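Local coordinates for hydrolase, HAD superfamily, subfamily III A (Legionella pneumophila, PDB 3N1U), which probably hydrolyses 3-deoxy-D-manno-octulosonate 8-phosphate to 3-deoxy-D-manno-octulosonate and inorganic phosphate, a magnesium-dependent step of lipopolysaccharide biosynthesis, at residues A[21-26]-A[97-102]; A[87-92]-A[103-108]; A[121-126]-A[139-144]; A[129-134]-A[160-165]; A[61-66]-A[170-175]. All blocks are in the same frame, centred on the assembly; numbering follows the deposited sequence.

Contact 1 of 5, residues A[21-26]-A[97-102]; sequences CLICDV and SAYQHL. With CA (calcium ion), chain B.
The Tyr-99 ring meets Ile-23 at its edge: the terminal methyl CD1 of Ile-23 lies near the ring plane, 3.7 Å from CD1 of Tyr-99. Elsewhere the ring is met by Phe-113 of strand 113-117, edge-to-face, and its hydroxyl is hydrogen-bonded to Asp-110, so the aromatic group is held from several directions. Ile-23 crosses Tyr-99 at about a right angle, but toward Leu-102 it reaches tip to tip. One methyl, CD2 of Leu-102, touches both CD1 and CG1 of Ile-23, the former at 3.7 Å. In Ile-23, CG1 lies beside the backbone N, anti to the carbonyl carbon (chi1 -50°), and the branch continues extended (chi2 165°), entering between Tyr-99 and Leu-102, residues one turn apart. Cys-21, two residues back on the same side of the strand, adds a looser contact, its SG 4.4 Å from CD2 of Leu-102. All four of these side chains are buried, and no hydrogen bond joins the two segments. The strand and helix axes run nearly antiparallel, at 158° and 11.8 Å apart. Just beyond the strand, Asp-25 OD2 binds the calcium ion at 2.2 Å, while the backbone O of Asp-27, OD1 of Asp-118 and three waters complete the site. The packing holds helix 96-106 against a central parallel strand, and the metal-binding aspartate at that strand's C-terminal end marks the Rossmann-like HAD fold.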
# COMPACT_ATOMS: atom_id res chain seq x y z
N CYS A 21 -30.69 -3.67 -5.79
CA CYS A 21 -29.56 -4.61 -5.61
C CYS A 21 -28.30 -3.94 -6.08
O CYS A 21 -28.27 -3.39 -7.19
CB CYS A 21 -29.83 -5.89 -6.43
SG CYS A 21 -28.47 -7.13 -6.33
N LEU A 22 -27.24 -3.97 -5.25
CA LEU A 22 -25.89 -3.60 -5.73
C LEU A 22 -25.06 -4.88 -6.07
O LEU A 22 -24.97 -5.81 -5.24
CB LEU A 22 -25.12 -2.77 -4.64
CG LEU A 22 -23.63 -2.56 -5.01
CD1 LEU A 22 -23.48 -1.71 -6.31
CD2 LEU A 22 -22.91 -1.86 -3.83
N ILE A 23 -24.46 -4.90 -7.26
CA ILE A 23 -23.60 -5.98 -7.68
C ILE A 23 -22.16 -5.44 -7.71
O ILE A 23 -21.89 -4.35 -8.28
CB ILE A 23 -23.89 -6.50 -9.14
CG1 ILE A 23 -25.40 -6.80 -9.34
CG2 ILE A 23 -23.08 -7.74 -9.41
CD1 ILE A 23 -25.79 -6.96 -10.85
N CYS A 24 -21.24 -6.18 -7.09
CA CYS A 24 -19.84 -5.80 -7.10
C CYS A 24 -19.03 -6.84 -7.79
O CYS A 24 -19.27 -8.03 -7.61
CB CYS A 24 -19.24 -5.68 -5.67
SG CYS A 24 -20.11 -4.51 -4.60
N ASP A 25 -18.01 -6.37 -8.49
CA ASP A 25 -16.90 -7.22 -8.90
C ASP A 25 -15.96 -7.38 -7.67
O ASP A 25 -16.06 -6.60 -6.72
CB ASP A 25 -16.14 -6.54 -10.01
CG ASP A 25 -14.91 -7.33 -10.45
OD1 ASP A 25 -14.98 -8.57 -10.59
OD2 ASP A 25 -13.88 -6.69 -10.66
N VAL A 26 -15.09 -8.39 -7.70
CA VAL A 26 -14.12 -8.57 -6.59
C VAL A 26 -12.78 -7.88 -6.83
O VAL A 26 -12.52 -6.80 -6.30
CB VAL A 26 -13.92 -10.07 -6.26
CG1 VAL A 26 -12.87 -10.21 -5.14
CG2 VAL A 26 -15.31 -10.65 -5.82
N SER A 97 -23.96 -13.59 -18.67
CA SER A 97 -24.83 -14.73 -18.33
C SER A 97 -25.13 -14.81 -16.81
O SER A 97 -26.26 -15.12 -16.38
CB SER A 97 -24.20 -16.04 -18.84
OG SER A 97 -25.05 -17.10 -18.48
N ALA A 98 -24.14 -14.51 -15.99
CA ALA A 98 -24.41 -14.46 -14.55
C ALA A 98 -25.39 -13.33 -14.19
O ALA A 98 -26.22 -13.48 -13.31
CB ALA A 98 -23.09 -14.27 -13.74
N TYR A 99 -25.23 -12.16 -14.81
CA TYR A 99 -26.16 -11.07 -14.57
C TYR A 99 -27.59 -11.47 -14.92
O TYR A 99 -28.53 -11.16 -14.18
CB TYR A 99 -25.79 -9.85 -15.41
CG TYR A 99 -26.85 -8.76 -15.32
CD1 TYR A 99 -26.93 -7.94 -14.19
CD2 TYR A 99 -27.78 -8.56 -16.35
CE1 TYR A 99 -27.92 -6.94 -14.09
CE2 TYR A 99 -28.75 -7.58 -16.26
CZ TYR A 99 -28.81 -6.77 -15.13
OH TYR A 99 -29.78 -5.80 -15.07
N GLN A 100 -27.76 -12.17 -16.04
CA GLN A 100 -29.12 -12.53 -16.46
C GLN A 100 -29.73 -13.53 -15.48
O GLN A 100 -30.93 -13.48 -15.19
CB GLN A 100 -29.14 -13.04 -17.94
CG GLN A 100 -30.57 -13.26 -18.52
CD GLN A 100 -31.49 -12.03 -18.48
OE1 GLN A 100 -31.06 -10.87 -18.66
NE2 GLN A 100 -32.78 -12.28 -18.24
N HIS A 101 -28.90 -14.42 -14.94
CA HIS A 101 -29.34 -15.39 -13.95
C HIS A 101 -29.75 -14.70 -12.66
O HIS A 101 -30.79 -15.03 -12.06
CB HIS A 101 -28.24 -16.41 -13.65
CG HIS A 101 -28.65 -17.46 -12.66
ND1 HIS A 101 -28.63 -17.23 -11.30
CD2 HIS A 101 -29.12 -18.72 -12.83
CE1 HIS A 101 -29.06 -18.31 -10.67
NE2 HIS A 101 -29.38 -19.22 -11.57
N LEU A 102 -28.92 -13.74 -12.23
CA LEU A 102 -29.25 -12.96 -11.02
C LEU A 102 -30.55 -12.18 -11.22
O LEU A 102 -31.40 -12.09 -10.33
CB LEU A 102 -28.11 -12.00 -10.71
CG LEU A 102 -28.32 -11.13 -9.46
CD1 LEU A 102 -28.45 -11.92 -8.16
CD2 LEU A 102 -27.21 -10.06 -9.37
CA CA B . -11.92 -6.67 -11.65
O HOH W 1 -11.37 -8.98 -11.94
O HOH W 2 -9.78 -6.20 -12.65
O HOH W 3 -13.15 -6.98 -13.74

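Contact 2 of 5, residues A[87-92]-A[103-108]; sequences HYYKGQ and KKTLGL
A chi1 of -65° sets the His-87 ring beside its own backbone N, and a chi1 of -54° on Thr-105 leaves CG2 anti to N; together they bring CE1 of His-87 to 3.9 Å from CG2 of Thr-105. That methyl sits at the imidazole edge, near the ring plane. From the next position on the helix, Leu-106 sends CD2 obliquely against the same ring, 4.0 Å from CE1 of His-87. Tyr-89, two residues along strand 87-89, runs past Thr-105 in the opposite sense, with OH of Tyr-89 4.2 Å from OG1 of Thr-105, too far for a hydrogen bond. Each hydroxyl turns instead to His-101, Tyr-89 to its ring ND1 and Thr-105 to its backbone O. The helix ends at Gly-107, whose N bonds back to Lys-103 O. With both hydroxyls bonded to His-101, what joins this edge strand to the end of helix 96-106 is van der Waals contact of methyls with an imidazole, at the protein surface and without a hydrogen bond between the segments.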
# COMPACT_ATOMS: atom_id res chain seq x y z
N HIS A 87 -25.75 -14.29 -2.80
CA HIS A 87 -25.86 -14.22 -4.25
C HIS A 87 -24.50 -13.93 -4.85
O HIS A 87 -24.11 -12.76 -4.94
CB HIS A 87 -26.84 -13.12 -4.64
CG HIS A 87 -28.24 -13.39 -4.21
ND1 HIS A 87 -29.07 -14.25 -4.88
CD2 HIS A 87 -28.94 -12.93 -3.15
CE1 HIS A 87 -30.25 -14.31 -4.27
NE2 HIS A 87 -30.20 -13.50 -3.22
N TYR A 88 -23.75 -14.97 -5.23
CA TYR A 88 -22.48 -14.67 -5.91
C TYR A 88 -21.99 -15.70 -6.90
O TYR A 88 -22.32 -16.88 -6.78
CB TYR A 88 -21.36 -14.30 -4.93
CG TYR A 88 -20.84 -15.46 -4.12
CD1 TYR A 88 -21.50 -15.87 -2.96
CD2 TYR A 88 -19.68 -16.11 -4.49
CE1 TYR A 88 -20.99 -16.94 -2.18
CE2 TYR A 88 -19.16 -17.19 -3.72
CZ TYR A 88 -19.82 -17.59 -2.58
OH TYR A 88 -19.32 -18.64 -1.83
N TYR A 89 -21.19 -15.21 -7.85
CA TYR A 89 -20.87 -15.96 -9.07
C TYR A 89 -19.40 -15.82 -9.31
O TYR A 89 -18.89 -14.71 -9.50
CB TYR A 89 -21.64 -15.42 -10.29
CG TYR A 89 -23.17 -15.42 -10.17
CD1 TYR A 89 -23.82 -14.47 -9.39
CD2 TYR A 89 -23.95 -16.39 -10.83
CE1 TYR A 89 -25.24 -14.48 -9.27
CE2 TYR A 89 -25.34 -16.40 -10.72
CZ TYR A 89 -25.98 -15.45 -9.92
OH TYR A 89 -27.35 -15.44 -9.79
N LYS A 90 -18.73 -16.98 -9.38
CA LYS A 90 -17.27 -17.04 -9.48
C LYS A 90 -16.83 -17.61 -10.83
O LYS A 90 -17.61 -18.32 -11.47
CB LYS A 90 -16.75 -17.99 -8.41
CG LYS A 90 -16.66 -17.36 -7.00
CD LYS A 90 -15.64 -18.11 -6.19
CE LYS A 90 -15.89 -19.61 -6.29
NZ LYS A 90 -14.84 -20.39 -5.58
N GLY A 91 -15.60 -17.31 -11.24
CA GLY A 91 -15.07 -17.85 -12.51
C GLY A 91 -15.77 -17.35 -13.75
O GLY A 91 -15.73 -18.04 -14.77
N GLN A 92 -16.42 -16.18 -13.70
CA GLN A 92 -17.23 -15.72 -14.86
C GLN A 92 -16.32 -14.84 -15.66
O GLN A 92 -15.92 -13.76 -15.19
CB GLN A 92 -18.45 -14.89 -14.39
CG GLN A 92 -19.37 -15.68 -13.39
CD GLN A 92 -19.95 -16.96 -14.04
OE1 GLN A 92 -20.65 -16.90 -15.05
NE2 GLN A 92 -19.65 -18.13 -13.46
N LYS A 103 -30.72 -11.62 -12.42
CA LYS A 103 -31.91 -10.86 -12.72
C LYS A 103 -33.16 -11.75 -12.60
O LYS A 103 -34.18 -11.34 -12.04
CB LYS A 103 -31.77 -10.23 -14.10
CG LYS A 103 -32.96 -9.43 -14.60
CD LYS A 103 -32.50 -8.81 -15.92
CE LYS A 103 -33.20 -7.53 -16.21
NZ LYS A 103 -34.31 -7.75 -17.11
N LYS A 104 -33.07 -12.97 -13.14
CA LYS A 104 -34.19 -13.92 -13.06
C LYS A 104 -34.48 -14.27 -11.61
O LYS A 104 -35.64 -14.34 -11.20
CB LYS A 104 -33.91 -15.21 -13.86
CG LYS A 104 -34.03 -15.04 -15.34
CD LYS A 104 -33.83 -16.39 -16.04
CE LYS A 104 -34.12 -16.31 -17.54
NZ LYS A 104 -33.18 -15.36 -18.22
N THR A 105 -33.42 -14.49 -10.82
CA THR A 105 -33.56 -14.90 -9.43
C THR A 105 -34.26 -13.82 -8.62
O THR A 105 -35.15 -14.12 -7.81
CB THR A 105 -32.15 -15.18 -8.82
OG1 THR A 105 -31.45 -16.13 -9.66
CG2 THR A 105 -32.26 -15.66 -7.35
N LEU A 106 -33.89 -12.56 -8.84
CA LEU A 106 -34.43 -11.47 -8.04
C LEU A 106 -35.73 -10.87 -8.59
O LEU A 106 -36.46 -10.25 -7.84
CB LEU A 106 -33.38 -10.36 -7.85
CG LEU A 106 -32.13 -10.74 -7.05
CD1 LEU A 106 -31.30 -9.47 -6.72
CD2 LEU A 106 -32.55 -11.43 -5.75
N GLY A 107 -35.99 -11.00 -9.90
CA GLY A 107 -37.25 -10.45 -10.48
C GLY A 107 -37.19 -8.93 -10.68
O GLY A 107 -38.22 -8.26 -10.79
N LEU A 108 -35.99 -8.39 -10.80
CA LEU A 108 -35.79 -6.94 -10.89
C LEU A 108 -35.65 -6.40 -12.31
O LEU A 108 -35.19 -7.11 -13.21
CB LEU A 108 -34.56 -6.50 -10.06
CG LEU A 108 -34.54 -6.70 -8.54
CD1 LEU A 108 -33.19 -6.14 -7.92
CD2 LEU A 108 -35.73 -6.03 -7.91

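Contact 3 of 5, residues A[121-126]-A[139-144]; sequences PDLPLI and VPQVLE
Ile-126 and Val-142 form the tight, buried half of a contact between helices 123-128 and 140-145, which precede and follow strand 131-134 in the chain of this Rossmann-like HAD fold. CD1 of Ile-126 comes to 3.7 Å from CG1 of Val-142, the two side chains crossing at about a right angle. Val-142 places CG1 anti to its backbone N (chi1 174°), and its other methyl, CG2, is thereby left for Leu-123, whose CG lies 4.1 Å away. Leu-123 and Val-142 run alongside each other in opposite senses, and their backbones come closest here, at 6.1 Å between CA atoms. Toward the partly exposed side the packing becomes looser and more mixed: Leu-123 crosses the extended Gln-141 nearly perpendicularly, with no bond between them. The carboxylate of Asp-122 is bonded to Lys-95, Tyr-115 and the backbone N atoms of Asp-118 and Asp-119, which ties it to the backbone at Asp-118, a calcium ligand. On the more exposed side, CD1 of Leu-123 rests 3.8 Å from OE1 of Gln-141.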
# COMPACT_ATOMS: atom_id res chain seq x y z
N PRO A 121 -14.34 -6.59 -18.86
CA PRO A 121 -15.50 -7.53 -18.78
C PRO A 121 -16.69 -7.02 -17.96
O PRO A 121 -17.81 -7.53 -18.11
CB PRO A 121 -14.90 -8.81 -18.20
CG PRO A 121 -13.30 -8.64 -18.45
CD PRO A 121 -13.11 -7.16 -18.24
N ASP A 122 -16.47 -5.95 -17.18
CA ASP A 122 -17.55 -5.28 -16.45
C ASP A 122 -18.34 -4.31 -17.33
O ASP A 122 -19.45 -3.92 -16.99
CB ASP A 122 -16.98 -4.49 -15.26
CG ASP A 122 -16.18 -5.36 -14.31
OD1 ASP A 122 -16.67 -6.44 -13.89
OD2 ASP A 122 -15.04 -4.96 -13.97
N LEU A 123 -17.75 -3.89 -18.44
CA LEU A 123 -18.36 -2.85 -19.28
C LEU A 123 -19.83 -3.09 -19.73
O LEU A 123 -20.66 -2.19 -19.60
CB LEU A 123 -17.50 -2.61 -20.54
CG LEU A 123 -16.69 -1.33 -20.54
CD1 LEU A 123 -16.01 -1.32 -21.92
CD2 LEU A 123 -17.70 -0.16 -20.37
N PRO A 124 -20.14 -4.28 -20.27
CA PRO A 124 -21.55 -4.47 -20.69
C PRO A 124 -22.54 -4.41 -19.53
O PRO A 124 -23.67 -3.99 -19.75
CB PRO A 124 -21.54 -5.89 -21.28
CG PRO A 124 -20.07 -6.15 -21.66
CD PRO A 124 -19.28 -5.43 -20.62
N LEU A 125 -22.14 -4.87 -18.33
CA LEU A 125 -22.99 -4.76 -17.17
C LEU A 125 -23.12 -3.31 -16.69
O LEU A 125 -24.21 -2.83 -16.39
CB LEU A 125 -22.53 -5.72 -16.05
CG LEU A 125 -22.61 -7.20 -16.49
CD1 LEU A 125 -22.49 -8.02 -15.22
CD2 LEU A 125 -23.93 -7.51 -17.18
N ILE A 126 -22.00 -2.60 -16.66
CA ILE A 126 -22.01 -1.21 -16.28
C ILE A 126 -22.96 -0.37 -17.20
O ILE A 126 -23.68 0.49 -16.73
CB ILE A 126 -20.58 -0.68 -16.31
CG1 ILE A 126 -19.89 -1.11 -15.01
CG2 ILE A 126 -20.56 0.86 -16.38
CD1 ILE A 126 -18.40 -0.79 -15.03
N VAL A 139 -9.93 0.94 -15.59
CA VAL A 139 -9.24 1.14 -16.87
C VAL A 139 -9.96 2.25 -17.65
O VAL A 139 -11.15 2.55 -17.40
CB VAL A 139 -9.12 -0.16 -17.70
CG1 VAL A 139 -8.39 -1.25 -16.81
CG2 VAL A 139 -10.51 -0.63 -18.25
N PRO A 140 -9.25 2.88 -18.59
CA PRO A 140 -9.83 4.07 -19.23
C PRO A 140 -11.26 3.96 -19.85
O PRO A 140 -12.10 4.87 -19.65
CB PRO A 140 -8.77 4.43 -20.29
CG PRO A 140 -7.44 4.04 -19.57
CD PRO A 140 -7.81 2.70 -18.94
N GLN A 141 -11.57 2.88 -20.56
CA GLN A 141 -12.92 2.70 -21.12
C GLN A 141 -14.01 2.59 -20.06
O GLN A 141 -15.12 3.12 -20.22
CB GLN A 141 -12.97 1.45 -21.95
CG GLN A 141 -12.52 1.65 -23.37
CD GLN A 141 -12.55 0.35 -24.14
OE1 GLN A 141 -13.61 -0.12 -24.54
NE2 GLN A 141 -11.37 -0.25 -24.35
N VAL A 142 -13.71 1.88 -18.96
CA VAL A 142 -14.66 1.78 -17.89
C VAL A 142 -14.92 3.15 -17.25
O VAL A 142 -16.07 3.47 -16.97
CB VAL A 142 -14.18 0.75 -16.82
CG1 VAL A 142 -15.12 0.76 -15.61
CG2 VAL A 142 -14.11 -0.65 -17.49
N LEU A 143 -13.87 3.95 -17.02
CA LEU A 143 -14.09 5.31 -16.49
C LEU A 143 -14.94 6.11 -17.50
O LEU A 143 -15.85 6.85 -17.11
CB LEU A 143 -12.78 6.06 -16.25
CG LEU A 143 -11.85 5.55 -15.16
CD1 LEU A 143 -10.48 6.26 -15.31
CD2 LEU A 143 -12.47 5.83 -13.75
N GLU A 144 -14.64 5.94 -18.78
CA GLU A 144 -15.35 6.68 -19.83
C GLU A 144 -16.88 6.44 -19.89
O GLU A 144 -17.66 7.39 -20.10
CB GLU A 144 -14.69 6.43 -21.19
CG GLU A 144 -15.32 7.24 -22.34
CD GLU A 144 -14.77 6.82 -23.70
OE1 GLU A 144 -13.69 6.20 -23.76
OE2 GLU A 144 -15.44 7.09 -24.71

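Contact 4 of 5, residues A[129-134]-A[160-165]; sequences VGLGVA and RELCDL
Apolar contacts alone join strand 131-134 to helix 158-169, and Val-133 and Leu-162 are at their centre. The two reach toward each other tip to tip: CG2 of Val-133 lies 3.8 Å from CD2 of Leu-162 and 3.9 Å from its CD1, so one methyl is seated against both ends of the leucine fork. Leu-162 presents that fork because CG stands anti to its backbone N (chi1 178°), which extends the side chain to the strand. Leu-131 passes Leu-162 in the opposite direction, its CD2 4.2 Å from CD1 of Leu-162; the same CD2 of Leu-131 is 4.3 Å from CD2 of Leu-165, a turn farther along the helix. Leu-12 of helix 3-17 covers both Leu-131 and Leu-165.

The charged groups of the helix take no part in the contact with the strand. NE of Arg-160 gives a hydrogen bond of 3.0 Å, part of a salt bridge, to OD1 of Asp-164, which lies in the guanidinium plane; the carboxylate is met on its syn side but 31° out of its plane. NH2 of Arg-160 forms a salt bridge with Asp-119 of a neighbouring subunit, tying this helix to that subunit. On the strand, Gly-132 N bonds to the side chain of Asp-147, which binds a second calcium in a crystal structure of this protein, though not in this chain. The chemistry thus divides: branched aliphatic groups pack helix on sheet, while Arg-160, paired with Asp-164 within the helix, also reaches a neighbouring subunit.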
# COMPACT_ATOMS: atom_id res chain seq x y z
N VAL A 129 -27.14 -1.73 -16.58
CA VAL A 129 -27.87 -1.52 -15.30
C VAL A 129 -28.25 -0.08 -15.09
O VAL A 129 -27.80 0.80 -15.84
CB VAL A 129 -27.04 -2.02 -14.07
CG1 VAL A 129 -26.73 -3.54 -14.22
CG2 VAL A 129 -25.75 -1.20 -13.90
N GLY A 130 -29.07 0.19 -14.08
CA GLY A 130 -29.55 1.56 -13.84
C GLY A 130 -28.42 2.49 -13.42
O GLY A 130 -28.37 3.67 -13.82
N LEU A 131 -27.50 1.96 -12.60
CA LEU A 131 -26.42 2.78 -12.07
C LEU A 131 -25.08 2.02 -12.21
O LEU A 131 -24.75 1.14 -11.40
CB LEU A 131 -26.71 3.20 -10.59
CG LEU A 131 -25.59 4.02 -9.87
CD1 LEU A 131 -25.15 5.27 -10.67
CD2 LEU A 131 -26.18 4.46 -8.52
N GLY A 132 -24.38 2.29 -13.30
CA GLY A 132 -23.12 1.58 -13.64
C GLY A 132 -22.01 2.46 -13.10
O GLY A 132 -21.93 3.64 -13.43
N VAL A 133 -21.15 1.87 -12.27
CA VAL A 133 -20.14 2.64 -11.53
C VAL A 133 -18.71 2.17 -11.78
O VAL A 133 -18.44 0.95 -11.80
CB VAL A 133 -20.43 2.71 -10.01
CG1 VAL A 133 -19.34 3.54 -9.27
CG2 VAL A 133 -21.88 3.33 -9.76
N ALA A 134 -17.82 3.13 -11.96
CA ALA A 134 -16.38 2.83 -12.06
C ALA A 134 -15.68 3.20 -10.76
O ALA A 134 -15.89 4.28 -10.24
CB ALA A 134 -15.73 3.59 -13.23
N ARG A 160 -17.85 1.46 -0.38
CA ARG A 160 -18.59 2.12 0.70
C ARG A 160 -19.19 3.46 0.18
O ARG A 160 -20.31 3.83 0.53
CB ARG A 160 -17.63 2.46 1.86
CG ARG A 160 -18.30 3.27 2.97
CD ARG A 160 -19.63 2.59 3.46
NE ARG A 160 -20.11 3.25 4.65
CZ ARG A 160 -19.58 3.07 5.87
NH1 ARG A 160 -18.59 2.19 6.05
NH2 ARG A 160 -20.03 3.75 6.93
N GLU A 161 -18.41 4.16 -0.65
CA GLU A 161 -18.84 5.49 -1.15
C GLU A 161 -20.12 5.31 -1.97
O GLU A 161 -21.07 6.09 -1.84
CB GLU A 161 -17.73 6.03 -2.04
CG GLU A 161 -17.81 7.46 -2.47
CD GLU A 161 -16.55 7.87 -3.31
OE1 GLU A 161 -15.45 7.38 -3.01
OE2 GLU A 161 -16.72 8.62 -4.27
N LEU A 162 -20.16 4.26 -2.78
CA LEU A 162 -21.40 3.91 -3.53
C LEU A 162 -22.56 3.48 -2.60
O LEU A 162 -23.73 3.88 -2.81
CB LEU A 162 -21.07 2.82 -4.59
CG LEU A 162 -22.25 2.30 -5.43
CD1 LEU A 162 -23.01 3.54 -6.00
CD2 LEU A 162 -21.67 1.40 -6.52
N CYS A 163 -22.25 2.62 -1.61
CA CYS A 163 -23.26 2.24 -0.63
C CYS A 163 -23.91 3.47 0.02
O CYS A 163 -25.12 3.54 0.09
CB CYS A 163 -22.69 1.30 0.45
SG CYS A 163 -22.16 -0.26 -0.20
N ASP A 164 -23.11 4.43 0.45
CA ASP A 164 -23.59 5.65 1.13
C ASP A 164 -24.39 6.53 0.16
O ASP A 164 -25.44 7.01 0.55
CB ASP A 164 -22.43 6.46 1.72
CG ASP A 164 -21.85 5.84 2.99
OD1 ASP A 164 -22.35 4.77 3.45
OD2 ASP A 164 -20.86 6.42 3.51
N LEU A 165 -23.94 6.66 -1.09
CA LEU A 165 -24.75 7.39 -2.11
C LEU A 165 -26.17 6.81 -2.24
O LEU A 165 -27.16 7.54 -2.22
CB LEU A 165 -24.05 7.30 -3.50
CG LEU A 165 -24.88 7.94 -4.64
CD1 LEU A 165 -24.70 9.49 -4.53
CD2 LEU A 165 -24.40 7.43 -5.98

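Contact 5 of 5, residues A[61-66]-A[170-175]; sequences AGIQVA and QNKAEL
Each segment turns through a Schellman motif, at Gly-62 and at Asn-171, both with positive phi, and the CA atoms of the two come closest at Ala-61 and Leu-175, 6.1 Å apart. The contact thus joins two helix ends on one side of the Rossmann-like HAD fold, where helix 49-60 leads into strand 64-68 and helix 158-169 into helix 173-181. Ala-61 meets Lys-172 CB to CB at 4.2 Å, and the aliphatic part of the lysine continues past the carbonyl of Ala-61. Ile-63, the buried member, approaches Gln-170 from the opposite direction and sets CD1 3.5 Å from OE1 of Gln-170. That amide is held at both ends: its NE2 bonds to the backbone O atoms of Ala-16 and Ile-19, and its OE1 accepts from NZ of Lys-172 at 2.8 Å, the donor tilted 17° from the carbonyl plane. Beyond CG the lysine is extended (chi2 173°, chi3 -179°), which places NZ beside OE1 of Gln-170 and within reach of a water. That water spans the segments, donating to O of Ala-61 at 2.6 Å and accepting from NZ of Lys-172 at 3.1 Å.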
# COMPACT_ATOMS: atom_id res chain seq x y z
N ALA A 61 -30.73 -2.33 5.37
CA ALA A 61 -31.78 -1.44 4.82
C ALA A 61 -32.69 -2.12 3.77
O ALA A 61 -33.52 -1.44 3.15
CB ALA A 61 -31.13 -0.25 4.15
N GLY A 62 -32.52 -3.42 3.56
CA GLY A 62 -33.38 -4.20 2.65
C GLY A 62 -32.90 -4.15 1.22
O GLY A 62 -33.62 -4.53 0.34
N ILE A 63 -31.68 -3.67 1.00
CA ILE A 63 -31.09 -3.67 -0.32
C ILE A 63 -30.19 -4.89 -0.48
O ILE A 63 -29.26 -5.10 0.31
CB ILE A 63 -30.35 -2.35 -0.65
CG1 ILE A 63 -31.39 -1.20 -0.62
CG2 ILE A 63 -29.61 -2.45 -2.03
CD1 ILE A 63 -30.79 0.24 -0.62
N GLN A 64 -30.47 -5.66 -1.53
CA GLN A 64 -29.68 -6.87 -1.71
C GLN A 64 -28.28 -6.58 -2.30
O GLN A 64 -28.00 -5.53 -2.89
CB GLN A 64 -30.44 -7.93 -2.50
CG GLN A 64 -29.68 -9.26 -2.61
CD GLN A 64 -29.43 -9.93 -1.25
OE1 GLN A 64 -28.57 -9.52 -0.44
NE2 GLN A 64 -30.15 -11.01 -1.03
N VAL A 65 -27.38 -7.52 -2.01
CA VAL A 65 -26.01 -7.42 -2.48
C VAL A 65 -25.64 -8.69 -3.22
O VAL A 65 -25.97 -9.79 -2.77
CB VAL A 65 -25.03 -7.18 -1.29
CG1 VAL A 65 -23.54 -7.29 -1.81
CG2 VAL A 65 -25.30 -5.81 -0.68
N ALA A 66 -24.93 -8.55 -4.34
CA ALA A 66 -24.41 -9.69 -5.07
C ALA A 66 -23.01 -9.43 -5.61
O ALA A 66 -22.61 -8.27 -5.84
CB ALA A 66 -25.37 -9.99 -6.25
N GLN A 170 -32.03 7.35 -0.97
CA GLN A 170 -33.25 6.70 -0.61
C GLN A 170 -33.71 7.03 0.81
O GLN A 170 -34.70 6.49 1.27
CB GLN A 170 -33.05 5.20 -0.78
CG GLN A 170 -32.83 4.77 -2.26
CD GLN A 170 -32.75 3.25 -2.40
OE1 GLN A 170 -33.28 2.51 -1.56
NE2 GLN A 170 -32.12 2.77 -3.46
N ASN A 171 -32.96 7.92 1.48
CA ASN A 171 -33.25 8.34 2.86
C ASN A 171 -33.28 7.13 3.81
O ASN A 171 -34.12 7.08 4.73
CB ASN A 171 -34.56 9.16 2.95
CG ASN A 171 -34.50 10.47 2.16
OD1 ASN A 171 -33.53 11.20 2.23
ND2 ASN A 171 -35.56 10.76 1.43
N LYS A 172 -32.36 6.18 3.58
CA LYS A 172 -32.27 4.94 4.36
C LYS A 172 -31.00 4.83 5.21
O LYS A 172 -30.78 3.80 5.86
CB LYS A 172 -32.37 3.71 3.44
CG LYS A 172 -33.77 3.44 2.93
CD LYS A 172 -33.83 2.32 1.89
CE LYS A 172 -35.34 2.13 1.41
NZ LYS A 172 -35.26 1.47 0.07
N ALA A 173 -30.19 5.87 5.24
CA ALA A 173 -28.91 5.83 5.99
C ALA A 173 -29.14 5.57 7.51
O ALA A 173 -28.48 4.69 8.12
CB ALA A 173 -28.12 7.08 5.76
N GLU A 174 -30.03 6.34 8.12
CA GLU A 174 -30.40 6.13 9.54
C GLU A 174 -31.01 4.73 9.81
O GLU A 174 -30.55 4.04 10.73
CB GLU A 174 -31.28 7.26 10.09
CG GLU A 174 -30.49 8.42 10.76
CD GLU A 174 -29.45 7.95 11.83
OE1 GLU A 174 -28.28 8.43 11.80
OE2 GLU A 174 -29.80 7.11 12.70
N LEU A 175 -32.00 4.33 9.00
CA LEU A 175 -32.54 2.94 9.03
C LEU A 175 -31.45 1.87 9.02
O LEU A 175 -31.45 0.95 9.86
CB LEU A 175 -33.52 2.67 7.85
CG LEU A 175 -35.04 2.68 8.04
CD1 LEU A 175 -35.55 4.03 8.51
CD2 LEU A 175 -35.77 2.25 6.76
O HOH W 4 -35.15 -1.43 1.09

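The central parallel sheet unites the set: contacts 1, 2, 4 and 5 all reach it, through strands 21-24, 87-89, 131-134 and 64-68. Contacts 1 and 2 share helix 96-106, their centres only about 5 Å apart, and cross along the chain. Contacts 3 and 4 also alternate, since strand 131-134 lies between the two helices of contact 3 in sequence; their centres are about 14 Å apart. Contact 5 closes a long loop that encloses contacts 2, 3 and 4, and it lies about 25 Å from contact 3, centre to centre, across the chain's middle. Contacts near and far in sequence together surround one sheet; Asp-25 of contact 1 binds calcium, whereas contact 5 lies away from the known sites.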